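Local coordinates for probable transcriptional regulator (Pseudomonas aeruginosa PAO1, PDB 2GEN), which probably binds DNA at cis-regulatory sites as a transcription factor of the TetR family, at residues S21-D26 / R34-A39; T28-I33 / E52-E57; D10-A15 / G42-H47; D93-V96 / W101-F104; I105-G110 / L164-L169. All coordinates share one frame; numbering follows the deposited sequence.

Overall arrangement
Interactions 1, 2 and 3 all belong to the TetR-type DNA-binding domain at one end of the chain, where interactions 1 and 2 share helix 30-37 and interactions 1 and 3 share helix 9-23. Interaction 1 is a salt bridge on the surface; interactions 2 and 3 are mostly buried and apolar, interaction 2 between isoleucines alone and interaction 3 adding a histidine ring at its edge, and Leu44, which touches Ile30 and Ile33, joins them. Interactions 4 and 5, their centres about 8 Å apart, both use helix 99-114. The first is a buried aromatic contact, the second a more open leucine-arginine contact beside the other subunit. His55 against Phe104 links interaction 2 to interaction 4.

Interaction 1: residues S21-D26 / R34-A39; sequences SEHGVD and RDRSGA
Glu22 and Arg36 meet by a single salt bridge between the end of helix 9-23 and the end of helix 30-37. NH2 of Arg36 donates to OE1 of Glu22 over 2.7 Å, and the bond is bent, with an angle of 138° at the hydrogen. The donor reaches OE1 from above the carboxylate, and the carboxylate and guanidinium planes stand 85° apart, so the pairing is single rather than a flat two-pronged one. Glu22 has CG anti to its backbone N (chi1 -176°) and runs out extended, while the arginine bends at chi3 to turn its head to the acid. Beside them lies the imidazole of His23, whose NE2 is 4.1 Å from NH2 of Arg36. One face of that ring is packed by CG of Glu22.

These two helices are the first two of the TetR-type three-helix domain, and segment 34-39 falls within the predicted helix-turn-helix. At the turn, the OG of Ser37 accepts from the backbone N of Ala39 at 3.2 Å, an ST turn, and is also hydrogen-bonded to the O of Ile33 within the helix. Gly38, with positive phi, is where the chain leaves helix 30-37. Arg34 is paired with its own neighbour: its NE gives a nearly straight 2.6 Å bond to OD1 of Asp35, the acid oxygen lying in the guanidinium plane. On the other segment, OG of Ser21 is bonded to the O of Leu17, and OD1 of Asp26 forms a salt bridge with Arg111 of helix 99-114.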
# COMPACT_ATOMS: atom_id res chain seq x y z
N SER A 21 1.76 -19.69 -2.57
CA SER A 21 0.75 -19.08 -3.44
C SER A 21 -0.45 -19.99 -3.61
O SER A 21 -1.58 -19.52 -3.59
CB SER A 21 1.35 -18.76 -4.82
OG SER A 21 2.48 -17.92 -4.66
N GLU A 22 -0.18 -21.29 -3.72
CA GLU A 22 -1.21 -22.31 -3.93
C GLU A 22 -1.98 -22.63 -2.65
O GLU A 22 -3.22 -22.70 -2.65
CB GLU A 22 -0.55 -23.56 -4.49
CG GLU A 22 -1.51 -24.70 -4.85
CD GLU A 22 -0.89 -25.71 -5.82
OE1 GLU A 22 0.28 -25.50 -6.25
OE2 GLU A 22 -1.57 -26.70 -6.17
N HIS A 23 -1.25 -22.81 -1.55
CA HIS A 23 -1.85 -23.31 -0.32
C HIS A 23 -1.98 -22.27 0.79
O HIS A 23 -2.69 -22.48 1.78
CB HIS A 23 -1.05 -24.54 0.18
CG HIS A 23 -0.92 -25.61 -0.85
ND1 HIS A 23 -2.00 -26.31 -1.35
CD2 HIS A 23 0.17 -26.11 -1.49
CE1 HIS A 23 -1.59 -27.18 -2.25
NE2 HIS A 23 -0.28 -27.08 -2.36
N GLY A 24 -1.31 -21.13 0.61
CA GLY A 24 -1.21 -20.14 1.67
C GLY A 24 -0.01 -20.46 2.53
O GLY A 24 0.46 -21.60 2.55
N VAL A 25 0.49 -19.46 3.23
CA VAL A 25 1.71 -19.60 4.02
C VAL A 25 1.53 -20.57 5.18
O VAL A 25 2.32 -21.52 5.35
CB VAL A 25 2.23 -18.23 4.50
CG1 VAL A 25 3.28 -18.39 5.61
CG2 VAL A 25 2.81 -17.46 3.30
N ASP A 26 0.50 -20.34 5.99
CA ASP A 26 0.28 -21.12 7.20
C ASP A 26 0.03 -22.60 6.88
O ASP A 26 0.59 -23.47 7.54
CB ASP A 26 -0.82 -20.48 8.06
CG ASP A 26 -0.36 -19.16 8.72
OD1 ASP A 26 0.84 -19.02 9.05
OD2 ASP A 26 -1.19 -18.26 8.93
N ARG A 34 9.99 -29.49 0.22
CA ARG A 34 10.92 -30.51 -0.28
C ARG A 34 10.35 -31.25 -1.49
O ARG A 34 11.09 -31.56 -2.42
CB ARG A 34 11.42 -31.47 0.81
CG ARG A 34 10.37 -32.26 1.50
CD ARG A 34 10.67 -33.78 1.54
NE ARG A 34 9.38 -34.44 1.51
CZ ARG A 34 8.83 -35.11 2.52
NH1 ARG A 34 9.49 -35.32 3.65
NH2 ARG A 34 7.61 -35.61 2.35
N ASP A 35 9.04 -31.51 -1.49
CA ASP A 35 8.42 -32.27 -2.58
C ASP A 35 8.34 -31.46 -3.88
O ASP A 35 8.55 -32.00 -4.99
CB ASP A 35 7.02 -32.77 -2.19
CG ASP A 35 7.04 -33.81 -1.06
OD1 ASP A 35 8.11 -34.40 -0.76
OD2 ASP A 35 5.97 -34.04 -0.46
N ARG A 36 8.04 -30.17 -3.76
CA ARG A 36 8.07 -29.29 -4.92
C ARG A 36 9.48 -28.96 -5.39
O ARG A 36 9.71 -28.84 -6.59
CB ARG A 36 7.28 -28.01 -4.69
CG ARG A 36 6.93 -27.31 -5.99
CD ARG A 36 5.93 -26.21 -5.77
NE ARG A 36 4.63 -26.71 -5.34
CZ ARG A 36 3.49 -26.51 -5.99
NH1 ARG A 36 3.48 -25.81 -7.13
NH2 ARG A 36 2.36 -27.00 -5.51
N SER A 37 10.42 -28.84 -4.46
CA SER A 37 11.78 -28.44 -4.81
C SER A 37 12.74 -29.56 -5.18
O SER A 37 13.78 -29.30 -5.77
CB SER A 37 12.40 -27.60 -3.69
OG SER A 37 12.81 -28.42 -2.62
N GLY A 38 12.39 -30.80 -4.81
CA GLY A 38 13.29 -31.94 -5.01
C GLY A 38 14.51 -31.93 -4.09
O GLY A 38 15.42 -32.76 -4.25
N ALA A 39 14.56 -30.99 -3.15
CA ALA A 39 15.62 -30.97 -2.13
C ALA A 39 15.14 -31.70 -0.88
O ALA A 39 13.96 -31.65 -0.52
CB ALA A 39 16.04 -29.56 -1.80

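Interaction 2: residues T28-I33 / E52-E57; sequences TTIEMI and ERIHGE
Ile30 and Ile54 touch through their outermost methyls, CD1 to CD1 at 3.7 Å, the two side chains crossing at about a right angle. The same CD1 of Ile54 lies 4.4 Å from CG2 of Ile33, so one methyl on helix 51-76 faces two residues placed one helical turn apart on helix 30-37. Ile30 reaches it by carrying CG1 anti to the backbone N (chi1 -168°), which brings its end closer than the direction of its CB would suggest. Leu44 of helix 41-47 packs on both Ile30 and Ile33, and Ala16 of helix 9-23 and Phe48 touch Ile54. These residues form part of the apolar core of the TetR-type DNA-binding domain, with the predicted helix-turn-helix resting on the long helix that follows it.

Farther out, Thr29 caps helix 30-37 at its N-cap position: OG1 accepts from the backbone N of Met32 (selenomethionine here) at 3.3 Å. On helix 51-76, Arg53 grips Glu57 side-on, NE at 2.8 Å and NH2 at 3.0 Å, both to OE2. Arg120 makes a further salt bridge to that oxygen, and Glu52 pairs with Arg111.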
# COMPACT_ATOMS: atom_id res chain seq x y z
N THR A 28 1.17 -24.25 4.27
CA THR A 28 2.35 -24.89 3.66
C THR A 28 3.24 -25.50 4.74
O THR A 28 3.48 -24.90 5.79
CB THR A 28 3.19 -23.90 2.78
OG1 THR A 28 2.40 -23.45 1.68
CG2 THR A 28 4.48 -24.56 2.25
N THR A 29 3.73 -26.71 4.48
CA THR A 29 4.66 -27.34 5.40
C THR A 29 6.01 -27.45 4.72
O THR A 29 6.10 -27.36 3.50
CB THR A 29 4.17 -28.76 5.77
OG1 THR A 29 4.11 -29.55 4.58
CG2 THR A 29 2.79 -28.70 6.43
N ILE A 30 7.06 -27.64 5.52
CA ILE A 30 8.39 -27.92 4.98
C ILE A 30 8.39 -29.16 4.07
O ILE A 30 9.15 -29.23 3.12
CB ILE A 30 9.48 -27.99 6.09
CG1 ILE A 30 10.89 -27.99 5.50
CG2 ILE A 30 9.28 -29.19 7.02
CD1 ILE A 30 11.47 -26.61 5.33
N GLU A 31 7.52 -30.14 4.36
CA GLU A 31 7.39 -31.31 3.50
C GLU A 31 6.97 -30.95 2.08
O GLU A 31 7.54 -31.45 1.11
CB GLU A 31 6.40 -32.32 4.10
CG GLU A 31 6.94 -33.09 5.31
CD GLU A 31 6.84 -32.34 6.64
OE1 GLU A 31 6.20 -31.26 6.75
OE2 GLU A 31 7.41 -32.87 7.62
N MSE A 32 5.98 -30.06 1.97
CA MSE A 32 5.50 -29.60 0.66
C MSE A 32 6.61 -28.92 -0.15
O MSE A 32 6.69 -29.08 -1.37
CB MSE A 32 4.29 -28.68 0.83
CG MSE A 32 3.13 -29.39 1.46
SE MSE A 32 1.62 -28.28 1.80
CE MSE A 32 0.54 -29.53 2.87
N ILE A 33 7.48 -28.19 0.55
CA ILE A 33 8.62 -27.48 -0.07
C ILE A 33 9.67 -28.46 -0.57
O ILE A 33 10.17 -28.32 -1.69
CB ILE A 33 9.23 -26.38 0.88
CG1 ILE A 33 8.14 -25.37 1.28
CG2 ILE A 33 10.44 -25.69 0.23
CD1 ILE A 33 8.54 -24.35 2.36
N GLU A 52 9.72 -20.94 8.38
CA GLU A 52 9.81 -19.52 8.75
C GLU A 52 11.07 -18.82 8.22
O GLU A 52 11.01 -17.66 7.79
CB GLU A 52 9.70 -19.34 10.28
CG GLU A 52 9.31 -17.92 10.70
CD GLU A 52 7.92 -17.50 10.21
OE1 GLU A 52 7.05 -18.37 9.95
OE2 GLU A 52 7.69 -16.27 10.07
N ARG A 53 12.21 -19.50 8.26
CA ARG A 53 13.43 -18.90 7.73
C ARG A 53 13.35 -18.78 6.20
O ARG A 53 13.71 -17.75 5.64
CB ARG A 53 14.67 -19.66 8.14
CG ARG A 53 15.88 -18.74 8.11
CD ARG A 53 16.87 -19.28 7.18
NE ARG A 53 17.98 -18.36 6.91
CZ ARG A 53 19.03 -18.21 7.71
NH1 ARG A 53 19.11 -18.87 8.86
NH2 ARG A 53 19.99 -17.36 7.37
N ILE A 54 12.86 -19.84 5.56
CA ILE A 54 12.63 -19.85 4.12
C ILE A 54 11.69 -18.72 3.70
O ILE A 54 11.93 -18.03 2.69
CB ILE A 54 12.12 -21.22 3.63
CG1 ILE A 54 13.23 -22.27 3.74
CG2 ILE A 54 11.64 -21.14 2.19
CD1 ILE A 54 12.79 -23.73 3.41
N HIS A 55 10.62 -18.54 4.48
CA HIS A 55 9.67 -17.44 4.30
C HIS A 55 10.35 -16.06 4.29
O HIS A 55 10.13 -15.24 3.37
CB HIS A 55 8.60 -17.53 5.40
CG HIS A 55 7.57 -16.46 5.35
ND1 HIS A 55 7.74 -15.23 5.95
CD2 HIS A 55 6.32 -16.45 4.83
CE1 HIS A 55 6.66 -14.50 5.78
NE2 HIS A 55 5.78 -15.22 5.10
N GLY A 56 11.19 -15.79 5.29
CA GLY A 56 11.94 -14.52 5.36
C GLY A 56 12.98 -14.38 4.24
O GLY A 56 13.17 -13.28 3.70
N GLU A 57 13.65 -15.47 3.88
CA GLU A 57 14.63 -15.42 2.79
C GLU A 57 13.92 -15.13 1.46
O GLU A 57 14.47 -14.38 0.61
CB GLU A 57 15.47 -16.71 2.70
CG GLU A 57 16.36 -16.99 3.95
CD GLU A 57 17.62 -16.13 4.03
OE1 GLU A 57 17.83 -15.23 3.17
OE2 GLU A 57 18.42 -16.35 4.97

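Interaction 3: residues D10-A15 / G42-H47; sequences DEILQA and GSLYHH
Ile12 carries this contact from helix 9-23, meeting Leu44 and His47 of helix 41-47 with different branches. Its CG2 comes to 3.5 Å from CD2 of Leu44, and its CG1 lies 4.0 Å from the same methyl. The delta carbon goes elsewhere: CD1 of Ile12 is 3.4 Å from CD2 of His47, with the ring approached obliquely and the two side chains crossing at about a right angle. That split follows from the torsions of the isoleucine, where CG1 is anti to the carbonyl carbon (chi1 -71°) and the chain then runs on extended to CD1, leaving CG2 on the other branch for the leucine. On helix 41-47 the two partners are three residues apart, so they present themselves on one side of the helix, and the isoleucine spans both. Phe48, just beyond the helix, also packs on Ile12.

The next residue, Leu13, turns to a different partner, resting on Ile54, Glu57 and Ala61 of helix 51-76. Ala15, one turn beyond Ile12, lies against Ser37 of helix 30-37, which itself touches Leu44. The first helix thus backs the second half of the predicted helix-turn-helix, whose helix 41-47 occupies the place of the DNA recognition helix in TetR-family regulators, in the three-helix arrangement characteristic of their DNA-binding domains.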
# COMPACT_ATOMS: atom_id res chain seq x y z
N ASP A 10 18.06 -20.44 -5.07
CA ASP A 10 17.04 -19.73 -5.85
C ASP A 10 15.91 -20.67 -6.21
O ASP A 10 14.74 -20.29 -6.17
CB ASP A 10 17.64 -19.18 -7.15
CG ASP A 10 18.53 -17.98 -6.93
OD1 ASP A 10 18.67 -17.49 -5.77
OD2 ASP A 10 19.12 -17.52 -7.92
N GLU A 11 16.28 -21.90 -6.58
CA GLU A 11 15.34 -22.97 -6.95
C GLU A 11 14.44 -23.33 -5.76
O GLU A 11 13.22 -23.51 -5.92
CB GLU A 11 16.14 -24.20 -7.42
CG GLU A 11 15.43 -25.08 -8.46
CD GLU A 11 16.40 -25.94 -9.31
OE1 GLU A 11 17.56 -26.16 -8.87
OE2 GLU A 11 15.99 -26.39 -10.42
N ILE A 12 15.04 -23.42 -4.58
CA ILE A 12 14.31 -23.68 -3.34
C ILE A 12 13.33 -22.55 -3.00
O ILE A 12 12.15 -22.80 -2.68
CB ILE A 12 15.29 -23.95 -2.17
CG1 ILE A 12 15.96 -25.33 -2.39
CG2 ILE A 12 14.57 -23.85 -0.83
CD1 ILE A 12 17.24 -25.52 -1.59
N LEU A 13 13.78 -21.30 -3.09
CA LEU A 13 12.87 -20.17 -2.87
C LEU A 13 11.70 -20.13 -3.85
O LEU A 13 10.58 -19.80 -3.46
CB LEU A 13 13.63 -18.84 -2.87
CG LEU A 13 14.65 -18.71 -1.74
CD1 LEU A 13 15.33 -17.36 -1.84
CD2 LEU A 13 13.95 -18.85 -0.34
N GLN A 14 11.93 -20.47 -5.12
CA GLN A 14 10.83 -20.44 -6.07
C GLN A 14 9.81 -21.54 -5.77
O GLN A 14 8.61 -21.33 -5.92
CB GLN A 14 11.31 -20.46 -7.54
CG GLN A 14 11.95 -19.10 -8.03
CD GLN A 14 11.10 -17.83 -7.69
OE1 GLN A 14 11.40 -17.08 -6.73
NE2 GLN A 14 10.03 -17.61 -8.45
N ALA A 15 10.29 -22.70 -5.32
CA ALA A 15 9.42 -23.79 -4.86
C ALA A 15 8.57 -23.35 -3.68
O ALA A 15 7.37 -23.56 -3.67
CB ALA A 15 10.25 -25.03 -4.48
N GLY A 42 17.05 -32.26 5.04
CA GLY A 42 18.41 -31.90 5.45
C GLY A 42 18.98 -30.75 4.61
O GLY A 42 19.55 -29.80 5.15
N SER A 43 18.79 -30.84 3.30
CA SER A 43 19.28 -29.81 2.37
C SER A 43 18.59 -28.44 2.58
O SER A 43 19.27 -27.40 2.60
CB SER A 43 19.11 -30.29 0.94
OG SER A 43 19.61 -29.34 0.04
N LEU A 44 17.27 -28.45 2.76
CA LEU A 44 16.52 -27.24 3.03
C LEU A 44 17.03 -26.54 4.29
O LEU A 44 17.10 -25.31 4.35
CB LEU A 44 15.03 -27.56 3.17
CG LEU A 44 14.26 -28.03 1.93
CD1 LEU A 44 12.81 -28.37 2.27
CD2 LEU A 44 14.29 -26.94 0.85
N TYR A 45 17.40 -27.34 5.29
CA TYR A 45 17.97 -26.79 6.50
C TYR A 45 19.42 -26.31 6.28
O TYR A 45 19.83 -25.30 6.86
CB TYR A 45 17.88 -27.81 7.66
CG TYR A 45 16.62 -27.68 8.49
CD1 TYR A 45 15.43 -28.29 8.09
CD2 TYR A 45 16.62 -26.93 9.67
CE1 TYR A 45 14.26 -28.17 8.86
CE2 TYR A 45 15.47 -26.81 10.45
CZ TYR A 45 14.29 -27.44 10.04
OH TYR A 45 13.14 -27.31 10.82
N HIS A 46 20.18 -27.02 5.45
CA HIS A 46 21.58 -26.65 5.20
C HIS A 46 21.68 -25.31 4.49
O HIS A 46 22.42 -24.42 4.92
CB HIS A 46 22.34 -27.73 4.42
CG HIS A 46 23.80 -27.45 4.28
ND1 HIS A 46 24.39 -27.08 3.09
CD2 HIS A 46 24.80 -27.44 5.20
CE1 HIS A 46 25.68 -26.88 3.27
NE2 HIS A 46 25.96 -27.09 4.55
N HIS A 47 20.91 -25.17 3.41
CA HIS A 47 20.87 -23.93 2.63
C HIS A 47 20.25 -22.80 3.43
O HIS A 47 20.82 -21.70 3.50
CB HIS A 47 20.10 -24.13 1.33
CG HIS A 47 20.76 -25.08 0.38
ND1 HIS A 47 22.04 -24.89 -0.08
CD2 HIS A 47 20.31 -26.22 -0.20
CE1 HIS A 47 22.36 -25.88 -0.91
NE2 HIS A 47 21.32 -26.69 -0.99

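Interaction 4: residues D93-V96 / W101-F104; sequences DWVV and WARF
The six-membered ring of Trp94 pushes its outer corner into a hollow formed by Trp101 and Ala102. CZ2 of Trp94 sits over one face of the Trp101 indole, 3.6 Å from its CD2, and the neighbouring CH2 of Trp94 lies 3.7 Å from CB of Trp101. The rings are not stacked: their planes make 51° and the centroids of the Trp94 six-membered and Trp101 five-membered rings are 5.2 Å apart. On the other side of CH2, CZ3 of Trp94 comes to 3.7 Å from CA of Ala102, so the indole reaches down to the backbone where the alanine offers only a methyl. With CG anti to the backbone N (chi1 -173°), Trp94 throws its ring across to the second helix, although its CB does not point there.

The methyl of Ala102 is in turn the bump on the other side. It fits between the two branches of Val95, 3.9 Å from CG2 and 4.0 Å from CG1. Small against branched, this lets the backbones come close, with CA of Val95 and CA of Ala102 5.5 Å apart.

Both indole nitrogens are bonded to helix 51-76, NE1 of Trp94 to OE1 of Gln65 and NE1 of Trp101 to the O of Leu58. The contact packs helix 80-97 against helix 99-114, which follows it almost at once in the chain, with helix 9-23 touching Trp101 and helix 150-169 lying against Val95 and Ala102.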
# COMPACT_ATOMS: atom_id res chain seq x y z
N ASP A 93 7.69 -3.72 -14.09
CA ASP A 93 8.18 -4.89 -14.87
C ASP A 93 8.39 -6.09 -13.97
O ASP A 93 8.05 -7.19 -14.36
CB ASP A 93 9.45 -4.54 -15.60
CG ASP A 93 9.21 -3.53 -16.71
OD1 ASP A 93 8.01 -3.25 -17.03
OD2 ASP A 93 10.19 -3.02 -17.30
N TRP A 94 9.00 -5.88 -12.79
CA TRP A 94 9.25 -6.95 -11.86
C TRP A 94 7.92 -7.59 -11.38
O TRP A 94 7.79 -8.84 -11.32
CB TRP A 94 10.13 -6.47 -10.68
CG TRP A 94 10.53 -7.65 -9.80
CD1 TRP A 94 11.64 -8.48 -9.94
CD2 TRP A 94 9.80 -8.14 -8.69
NE1 TRP A 94 11.63 -9.44 -8.94
CE2 TRP A 94 10.52 -9.25 -8.16
CE3 TRP A 94 8.62 -7.74 -8.05
CZ2 TRP A 94 10.06 -9.97 -7.04
CZ3 TRP A 94 8.18 -8.45 -6.92
CH2 TRP A 94 8.91 -9.55 -6.44
N VAL A 95 6.92 -6.75 -11.09
CA VAL A 95 5.62 -7.25 -10.65
C VAL A 95 4.96 -8.06 -11.79
O VAL A 95 4.44 -9.15 -11.54
CB VAL A 95 4.72 -6.11 -10.22
CG1 VAL A 95 3.23 -6.58 -10.10
CG2 VAL A 95 5.27 -5.48 -8.92
N VAL A 96 4.99 -7.52 -13.00
CA VAL A 96 4.32 -8.19 -14.15
C VAL A 96 4.95 -9.60 -14.39
O VAL A 96 4.24 -10.56 -14.71
CB VAL A 96 4.35 -7.33 -15.43
CG1 VAL A 96 3.92 -8.19 -16.66
CG2 VAL A 96 3.42 -6.13 -15.27
N TRP A 101 5.16 -13.55 -6.49
CA TRP A 101 6.18 -13.00 -5.62
C TRP A 101 5.80 -11.59 -5.15
O TRP A 101 5.97 -11.25 -3.98
CB TRP A 101 7.53 -13.00 -6.33
CG TRP A 101 8.71 -13.14 -5.45
CD1 TRP A 101 8.77 -13.00 -4.08
CD2 TRP A 101 10.05 -13.41 -5.88
NE1 TRP A 101 10.05 -13.19 -3.64
CE2 TRP A 101 10.86 -13.46 -4.72
CE3 TRP A 101 10.63 -13.65 -7.14
CZ2 TRP A 101 12.23 -13.73 -4.77
CZ3 TRP A 101 12.00 -13.92 -7.20
CH2 TRP A 101 12.80 -13.96 -6.01
N ALA A 102 5.27 -10.76 -6.05
CA ALA A 102 4.83 -9.39 -5.64
C ALA A 102 3.74 -9.47 -4.56
O ALA A 102 3.80 -8.77 -3.54
CB ALA A 102 4.31 -8.59 -6.86
N ARG A 103 2.74 -10.33 -4.80
CA ARG A 103 1.66 -10.51 -3.82
C ARG A 103 2.24 -10.90 -2.47
O ARG A 103 1.87 -10.35 -1.43
CB ARG A 103 0.69 -11.57 -4.32
CG ARG A 103 -0.69 -11.39 -3.80
CD ARG A 103 -1.61 -12.44 -4.43
NE ARG A 103 -2.01 -12.02 -5.77
CZ ARG A 103 -1.56 -12.54 -6.91
NH1 ARG A 103 -0.68 -13.53 -6.88
NH2 ARG A 103 -1.99 -12.07 -8.08
N PHE A 104 3.19 -11.84 -2.50
CA PHE A 104 3.80 -12.36 -1.28
C PHE A 104 4.49 -11.22 -0.53
O PHE A 104 4.27 -11.03 0.68
CB PHE A 104 4.80 -13.47 -1.60
CG PHE A 104 5.59 -13.93 -0.41
CD1 PHE A 104 5.04 -14.88 0.48
CD2 PHE A 104 6.88 -13.45 -0.17
CE1 PHE A 104 5.75 -15.31 1.59
CE2 PHE A 104 7.62 -13.87 0.94
CZ PHE A 104 7.03 -14.83 1.84

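Interaction 5: residues I105-G110 / L164-L169; sequences ILHSRG and LARQWL
Leu106 and Arg166 bury the most surface here, with Leu169 adding a smaller share. One methyl of Leu106, CD2, lies over a face of the Arg166 guanidinium, 3.7 Å from NH2, while the other, CD1, turns to helix 150-169 itself and meets CD1 of Leu169 at 3.8 Å. That same methyl also approaches CA of Arg166, at 4.1 Å, so the leucine tip sits against the helix surface between the arginine and the next-turn leucine. Leu106 and Leu169 cross at about a right angle.

The two helical pieces run at 108° to each other, their axes 12.1 Å apart at the closest. Both belong to the C-terminal helical domain, which in TetR-family regulators generally carries the dimer interface and the ligand pocket.

Arg166 reaches back over Leu106 by a bent path: CG is anti to the backbone N (chi1 -160°), and a turn at chi3 (-84°) folds the head across the leucine. Its NH1 and NH2 then lie 3.8 and 3.9 Å from the O of Leu106, too far for hydrogen bonds, so this is apolar packing on a charged group's face. The His107 ring stands farther off, oblique to the guanidinium, its CD2 4.4 Å from NH1 of Arg166.

Leu106 is also packed by Tyr91 of helix 80-97, and Leu169 rests on Ala102 and Pro99. The second subunit comes close on the arginine side: Arg166 packs on Arg166 of the second subunit, and Leu164 on Ser155 of that same neighbouring chain.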
# COMPACT_ATOMS: atom_id res chain seq x y z
N ILE A 105 5.29 -10.42 -1.24
CA ILE A 105 6.01 -9.31 -0.62
C ILE A 105 5.04 -8.30 0.00
O ILE A 105 5.28 -7.82 1.10
CB ILE A 105 6.93 -8.57 -1.65
CG1 ILE A 105 8.14 -9.44 -2.00
CG2 ILE A 105 7.41 -7.21 -1.08
CD1 ILE A 105 8.94 -8.88 -3.13
N LEU A 106 3.95 -7.99 -0.70
CA LEU A 106 2.98 -6.99 -0.25
C LEU A 106 2.25 -7.42 1.00
O LEU A 106 1.69 -6.58 1.71
CB LEU A 106 1.99 -6.64 -1.38
CG LEU A 106 2.54 -5.85 -2.55
CD1 LEU A 106 1.41 -5.58 -3.53
CD2 LEU A 106 3.19 -4.54 -2.07
N HIS A 107 2.24 -8.72 1.30
CA HIS A 107 1.49 -9.21 2.46
C HIS A 107 2.35 -9.73 3.61
O HIS A 107 1.82 -10.11 4.66
CB HIS A 107 0.44 -10.22 2.02
CG HIS A 107 -0.58 -9.64 1.08
ND1 HIS A 107 -1.01 -10.29 -0.05
CD2 HIS A 107 -1.25 -8.46 1.12
CE1 HIS A 107 -1.91 -9.54 -0.67
NE2 HIS A 107 -2.08 -8.43 0.03
N SER A 108 3.67 -9.71 3.44
CA SER A 108 4.56 -10.43 4.35
C SER A 108 5.56 -9.61 5.18
O SER A 108 6.30 -10.17 5.99
CB SER A 108 5.33 -11.52 3.59
OG SER A 108 4.43 -12.43 2.99
N ARG A 109 5.62 -8.29 4.98
CA ARG A 109 6.68 -7.52 5.63
C ARG A 109 6.61 -7.61 7.16
O ARG A 109 7.62 -7.87 7.81
CB ARG A 109 6.66 -6.06 5.20
CG ARG A 109 7.98 -5.38 5.48
CD ARG A 109 7.91 -3.86 5.35
NE ARG A 109 9.19 -3.25 5.68
CZ ARG A 109 9.62 -3.01 6.92
NH1 ARG A 109 8.85 -3.33 7.96
NH2 ARG A 109 10.81 -2.46 7.13
N GLY A 110 5.42 -7.40 7.72
CA GLY A 110 5.20 -7.42 9.18
C GLY A 110 5.75 -8.68 9.82
O GLY A 110 6.50 -8.63 10.82
N LEU A 164 -1.41 0.99 -7.80
CA LEU A 164 -2.01 0.26 -8.94
C LEU A 164 -1.65 -1.23 -8.88
O LEU A 164 -2.52 -2.09 -9.09
CB LEU A 164 -1.58 0.86 -10.25
CG LEU A 164 -2.35 0.42 -11.51
CD1 LEU A 164 -3.87 0.60 -11.31
CD2 LEU A 164 -1.91 1.21 -12.73
N ALA A 165 -0.39 -1.55 -8.57
CA ALA A 165 0.02 -2.95 -8.46
C ALA A 165 -0.80 -3.70 -7.42
O ALA A 165 -1.29 -4.80 -7.68
CB ALA A 165 1.49 -3.04 -8.13
N ARG A 166 -0.95 -3.09 -6.24
CA ARG A 166 -1.79 -3.66 -5.17
C ARG A 166 -3.23 -3.98 -5.68
O ARG A 166 -3.72 -5.12 -5.54
CB ARG A 166 -1.79 -2.69 -3.97
CG ARG A 166 -2.20 -3.29 -2.65
CD ARG A 166 -2.00 -2.29 -1.45
NE ARG A 166 -0.65 -2.22 -0.87
CZ ARG A 166 -0.15 -3.07 0.04
NH1 ARG A 166 -0.86 -4.11 0.46
NH2 ARG A 166 1.08 -2.89 0.51
N GLN A 167 -3.87 -3.01 -6.34
CA GLN A 167 -5.24 -3.18 -6.85
C GLN A 167 -5.30 -4.22 -7.94
O GLN A 167 -6.21 -5.05 -7.98
CB GLN A 167 -5.75 -1.85 -7.40
CG GLN A 167 -5.79 -0.73 -6.33
CD GLN A 167 -6.66 -1.12 -5.14
OE1 GLN A 167 -6.15 -1.38 -4.05
NE2 GLN A 167 -7.97 -1.20 -5.36
N TRP A 168 -4.32 -4.17 -8.84
CA TRP A 168 -4.25 -5.12 -9.95
C TRP A 168 -4.10 -6.56 -9.49
O TRP A 168 -4.80 -7.46 -9.97
CB TRP A 168 -3.11 -4.72 -10.90
CG TRP A 168 -2.94 -5.67 -12.05
CD1 TRP A 168 -3.75 -5.81 -13.15
CD2 TRP A 168 -1.85 -6.59 -12.23
NE1 TRP A 168 -3.24 -6.76 -13.99
CE2 TRP A 168 -2.07 -7.26 -13.45
CE3 TRP A 168 -0.72 -6.92 -11.48
CZ2 TRP A 168 -1.20 -8.25 -13.93
CZ3 TRP A 168 0.17 -7.90 -11.97
CH2 TRP A 168 -0.08 -8.55 -13.17
N LEU A 169 -3.16 -6.79 -8.58
CA LEU A 169 -2.90 -8.11 -8.05
C LEU A 169 -4.10 -8.70 -7.32
O LEU A 169 -4.32 -9.91 -7.33
CB LEU A 169 -1.71 -8.08 -7.10
CG LEU A 169 -0.34 -7.86 -7.79
CD1 LEU A 169 0.69 -7.38 -6.74
CD2 LEU A 169 0.16 -9.11 -8.57